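Local coordinates for protein GH3 beta-N-acetylglucosaminidase (Paenibacillaceae, PDB 6K5J) that probably removes terminal N-acetylglucosamine residues from beta-linked substrates, as a family 3 beta-N-acetylglucosaminidase, at residues Gly380-Asp385 against Thr498-Tyr503; Leu513-Val516 against Gln520-Val523. One frame throughout, in Å; residues are numbered along the deposited sequence.

Interaction 1. Residues Gly380-Asp385 against Thr498-Tyr503; sequences GEFTLD and TFFAAY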
loop_
_atom_site.group_PDB
_atom_site.type_symbol
_atom_site.label_atom_id
_atom_site.label_comp_id
_atom_site.label_asym_id
_atom_site.label_seq_id
_atom_site.Cartn_x
_atom_site.Cartn_y
_atom_site.Cartn_z
ATOM N N GLY A 380 -6.364 33.952 5.305
ATOM C CA GLY A 380 -5.487 35.037 4.915
ATOM C C GLY A 380 -4.080 34.523 4.721
ATOM O O GLY A 380 -3.897 33.359 4.358
ATOM N N GLU A 381 -3.079 35.359 4.964
ATOM C CA GLU A 381 -1.706 34.936 4.732
ATOM C C GLU A 381 -1.279 33.910 5.772
ATOM O O GLU A 381 -1.672 33.978 6.939
ATOM C CB GLU A 381 -0.761 36.139 4.735
ATOM C CG GLU A 381 0.472 35.939 3.847
ATOM C CD GLU A 381 0.167 35.116 2.593
ATOM O OE1 GLU A 381 -0.325 35.705 1.597
ATOM O OE2 GLU A 381 0.408 33.878 2.611
ATOM N N PHE A 382 -0.491 32.935 5.327
ATOM C CA PHE A 382 0.011 31.888 6.202
ATOM C C PHE A 382 1.521 31.710 6.140
ATOM O O PHE A 382 2.063 30.966 6.959
ATOM C CB PHE A 382 -0.639 30.541 5.856
ATOM C CG PHE A 382 -0.432 30.139 4.424
ATOM C CD1 PHE A 382 0.778 29.605 4.009
ATOM C CD2 PHE A 382 -1.433 30.327 3.488
ATOM C CE1 PHE A 382 0.981 29.252 2.687
ATOM C CE2 PHE A 382 -1.236 29.979 2.170
ATOM C CZ PHE A 382 -0.029 29.437 1.765
ATOM N N THR A 383 2.211 32.338 5.193
ATOM C CA THR A 383 3.614 32.005 4.978
ATOM C C THR A 383 4.455 32.369 6.197
ATOM O O THR A 383 4.225 33.389 6.856
ATOM C CB THR A 383 4.143 32.705 3.731
ATOM O OG1 THR A 383 3.779 34.086 3.769
ATOM C CG2 THR A 383 3.545 32.064 2.481
ATOM N N LEU A 384 5.425 31.511 6.503
ATOM C CA LEU A 384 6.247 31.682 7.693
ATOM C C LEU A 384 7.099 32.946 7.603
ATOM O O LEU A 384 7.566 33.326 6.526
ATOM C CB LEU A 384 7.148 30.461 7.882
ATOM C CG LEU A 384 6.451 29.123 8.146
ATOM C CD1 LEU A 384 7.468 27.990 8.103
ATOM C CD2 LEU A 384 5.725 29.135 9.477
ATOM N N ASP A 385 7.307 33.592 8.749
ATOM C CA ASP A 385 8.209 34.739 8.861
ATOM C C ASP A 385 9.606 34.216 9.191
ATOM O O ASP A 385 9.848 33.729 10.300
ATOM C CB ASP A 385 7.691 35.707 9.925
ATOM C CG ASP A 385 8.557 36.956 10.081
ATOM O OD1 ASP A 385 9.699 36.997 9.579
ATOM O OD2 ASP A 385 8.080 37.909 10.728
ATOM N N THR A 498 -5.776 27.324 9.552
ATOM C CA THR A 498 -4.996 27.050 8.349
ATOM C C THR A 498 -4.644 25.573 8.339
ATOM O O THR A 498 -3.965 25.098 9.254
ATOM C CB THR A 498 -3.718 27.894 8.309
ATOM O OG1 THR A 498 -4.049 29.271 8.520
ATOM C CG2 THR A 498 -3.005 27.741 6.969
ATOM N N PHE A 499 -5.098 24.854 7.307
ATOM C CA PHE A 499 -4.929 23.405 7.232
ATOM C C PHE A 499 -4.481 23.015 5.832
ATOM O O PHE A 499 -5.163 23.325 4.849
ATOM C CB PHE A 499 -6.230 22.677 7.598
ATOM C CG PHE A 499 -6.097 21.174 7.628
ATOM C CD1 PHE A 499 -6.256 20.429 6.463
ATOM C CD2 PHE A 499 -5.805 20.509 8.814
ATOM C CE1 PHE A 499 -6.120 19.035 6.475
ATOM C CE2 PHE A 499 -5.674 19.123 8.846
ATOM C CZ PHE A 499 -5.841 18.373 7.657
ATOM N N PHE A 500 -3.357 22.309 5.751
ATOM C CA PHE A 500 -2.823 21.757 4.512
ATOM C C PHE A 500 -2.917 20.237 4.549
ATOM O O PHE A 500 -2.902 19.627 5.620
ATOM C CB PHE A 500 -1.349 22.140 4.315
ATOM C CG PHE A 500 -1.114 23.606 4.086
ATOM C CD1 PHE A 500 -0.927 24.467 5.165
ATOM C CD2 PHE A 500 -1.054 24.122 2.790
ATOM C CE1 PHE A 500 -0.699 25.813 4.965
ATOM C CE2 PHE A 500 -0.833 25.471 2.582
ATOM C CZ PHE A 500 -0.653 26.322 3.674
ATOM N N ALA A 501 -2.956 19.620 3.365
ATOM C CA ALA A 501 -2.817 18.173 3.247
ATOM C C ALA A 501 -1.584 17.849 2.418
ATOM O O ALA A 501 -1.419 18.370 1.307
ATOM C CB ALA A 501 -4.065 17.526 2.621
ATOM N N ALA A 502 -0.732 16.972 2.949
ATOM C CA ALA A 502 0.382 16.415 2.193
ATOM C C ALA A 502 0.217 14.939 1.863
ATOM O O ALA A 502 0.984 14.422 1.037
ATOM C CB ALA A 502 1.707 16.611 2.954
ATOM N N TYR A 503 -0.730 14.245 2.495
ATOM C CA TYR A 503 -1.123 12.861 2.209
ATOM C C TYR A 503 -0.052 11.830 2.556
ATOM O O TYR A 503 -0.260 10.628 2.309
ATOM C CB TYR A 503 -1.546 12.685 0.736
ATOM C CG TYR A 503 -2.502 13.765 0.282
ATOM C CD1 TYR A 503 -3.855 13.693 0.594
ATOM C CD2 TYR A 503 -2.048 14.884 -0.422
ATOM C CE1 TYR A 503 -4.739 14.685 0.199
ATOM C CE2 TYR A 503 -2.925 15.886 -0.814
ATOM C CZ TYR A 503 -4.270 15.772 -0.507
ATOM O OH TYR A 503 -5.154 16.760 -0.896
#
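Phe500 drives the edge of its ring into one face of Phe382, a T-shaped pair with the planes at 79° and the ring centroids 4.9 Å apart. The touching atom is Phe500 CZ, which stands over the middle of the Phe382 ring; its shortest approach, 3.5 Å, is to Phe382 CE1. This is the tight part of the contact. Phe382 CG sits between its own backbone N and carbonyl carbon (chi1 57°), which swings the ring from the loop toward the strand. Beside the pair the packing thins: Thr498 CG2, anti to its backbone N, meets Phe382 at CB (3.8 Å), and that is the only other close approach. Over the opposite face of the Phe382 ring lies a polar atom, OE2 of the exposed Glu381, which curls back so that OE2 accepts from Phe382 N at 3.0 Å, met from above the carboxylate plane. The bond holds the carboxylate folded back over the ring centre. Phe500 belongs to strand 499-501, paired antiparallel with edge strand 374-377 and parallel with 478-483; Leu375 touches both rings, and Val516 of helix 507-517 packs against them from the helix layer.

Interaction 2. Residues Leu513-Val516 against Gln520-Val523; sequences LALV and QIAV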
loop_
_atom_site.group_PDB
_atom_site.type_symbol
_atom_site.label_atom_id
_atom_site.label_comp_id
_atom_site.label_asym_id
_atom_site.label_seq_id
_atom_site.Cartn_x
_atom_site.Cartn_y
_atom_site.Cartn_z
ATOM N N LEU A 513 6.018 20.671 1.060
ATOM C CA LEU A 513 5.291 21.383 2.101
ATOM C C LEU A 513 6.097 22.567 2.619
ATOM O O LEU A 513 5.549 23.654 2.827
ATOM C CB LEU A 513 4.951 20.425 3.239
ATOM C CG LEU A 513 4.300 21.042 4.467
ATOM C CD1 LEU A 513 2.949 21.676 4.089
ATOM C CD2 LEU A 513 4.122 19.956 5.511
ATOM N N ALA A 514 7.401 22.372 2.844
ATOM C CA ALA A 514 8.247 23.478 3.282
ATOM C C ALA A 514 8.255 24.598 2.252
ATOM O O ALA A 514 8.179 25.780 2.610
ATOM C CB ALA A 514 9.674 22.983 3.542
ATOM N N LEU A 515 8.344 24.248 0.965
ATOM C CA LEU A 515 8.354 25.276 -0.073
ATOM C C LEU A 515 7.043 26.059 -0.096
ATOM O O LEU A 515 7.036 27.260 -0.375
ATOM C CB LEU A 515 8.622 24.648 -1.441
ATOM C CG LEU A 515 10.001 23.996 -1.626
ATOM C CD1 LEU A 515 10.023 23.150 -2.882
ATOM C CD2 LEU A 515 11.114 25.036 -1.678
ATOM N N VAL A 516 5.920 25.390 0.168
ATOM C CA VAL A 516 4.640 26.097 0.231
ATOM C C VAL A 516 4.617 27.053 1.420
ATOM O O VAL A 516 4.275 28.237 1.283
ATOM C CB VAL A 516 3.476 25.092 0.302
ATOM C CG1 VAL A 516 2.180 25.799 0.747
ATOM C CG2 VAL A 516 3.282 24.404 -1.036
ATOM N N GLN A 520 7.730 29.804 -1.424
ATOM C CA GLN A 520 8.556 29.583 -2.603
ATOM C C GLN A 520 7.760 29.000 -3.766
ATOM O O GLN A 520 8.065 29.302 -4.927
ATOM C CB GLN A 520 9.735 28.675 -2.242
ATOM C CG GLN A 520 10.698 29.366 -1.272
ATOM C CD GLN A 520 11.824 28.466 -0.823
ATOM O OE1 GLN A 520 12.776 28.235 -1.574
ATOM N NE2 GLN A 520 11.734 27.954 0.410
ATOM N N ILE A 521 6.753 28.168 -3.488
ATOM C CA ILE A 521 5.859 27.669 -4.527
ATOM C C ILE A 521 4.422 27.899 -4.085
ATOM O O ILE A 521 4.124 28.055 -2.899
ATOM C CB ILE A 521 6.090 26.173 -4.848
ATOM C CG1 ILE A 521 5.734 25.290 -3.635
ATOM C CG2 ILE A 521 7.546 25.921 -5.274
ATOM C CD1 ILE A 521 6.006 23.760 -3.889
ATOM N N ALA A 522 3.530 27.941 -5.064
ATOM C CA ALA A 522 2.110 28.062 -4.792
ATOM C C ALA A 522 1.497 26.679 -4.614
ATOM O O ALA A 522 2.022 25.673 -5.094
ATOM C CB ALA A 522 1.401 28.796 -5.936
ATOM N N VAL A 523 0.356 26.639 -3.928
ATOM C CA VAL A 523 -0.358 25.377 -3.792
ATOM C C VAL A 523 -1.062 25.066 -5.104
ATOM O O VAL A 523 -1.715 25.925 -5.708
ATOM C CB VAL A 523 -1.354 25.409 -2.621
ATOM C CG1 VAL A 523 -0.731 24.769 -1.377
ATOM C CG2 VAL A 523 -1.811 26.814 -2.335
HETATM O O HOH W 1 2.928 29.451 -0.771
#
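Val516 CG2 and Leu515 CB converge on Ile521 CG1, each at 3.7 Å, forming the apolar centre of a helix C-terminal cap in which the chain leaving helix 507-517 folds back over its last turn. Ile521 CG1 stands between backbone N and carbonyl carbon (chi1 65°), and this brings the end of the side chain back to the helix. The side chains of Val516 and Ile521 cross at about a right angle. The other Val516 branch, CG1, reaches Val523 CG1 at 3.7 Å, though Val523 has two modelled conformers and this contact is doubtful. Further out, Leu515 CD2 lies 3.6 Å from CD, OE1 and NE2 of Gln520 alike, so the methyl rests on the amide group as a whole. The amide's NE2 is held by Thr518. At the polar edge Leu515 O takes two backbone N-H groups. Gln520 N approaches at 2.8 Å, nearly in line with the carbonyl bond; reaching five residues back, it is consistent with the longer of the two bonds of a Schellman motif. Ile521 N comes from above the carbonyl plane in a longer bond. The last link is a water that donates to both Val516 O, at 2.7 Å, and Ile521 O, at 2.8 Å.

Both contacts belong to the alpha/beta domain that follows the barrel-type N-terminal region, and their centres lie about 9 Å apart. Interaction 1 joins the loop after edge strand 374-377 to strand 499-501 of the six-stranded mixed sheet; interaction 2 comes later in the chain, closing helix 507-517, the helix next after that strand. The two meet directly: Phe500 CE2 is 3.5 Å from Val516 CG1, and Phe382 CE1 packs near Val516 O. Val516 is thus shared between the helix cap and the aromatic pair, and side-chain contacts link the loop, the strand and the helix end. Both sites are about 26 to 27 Å from the chain centre.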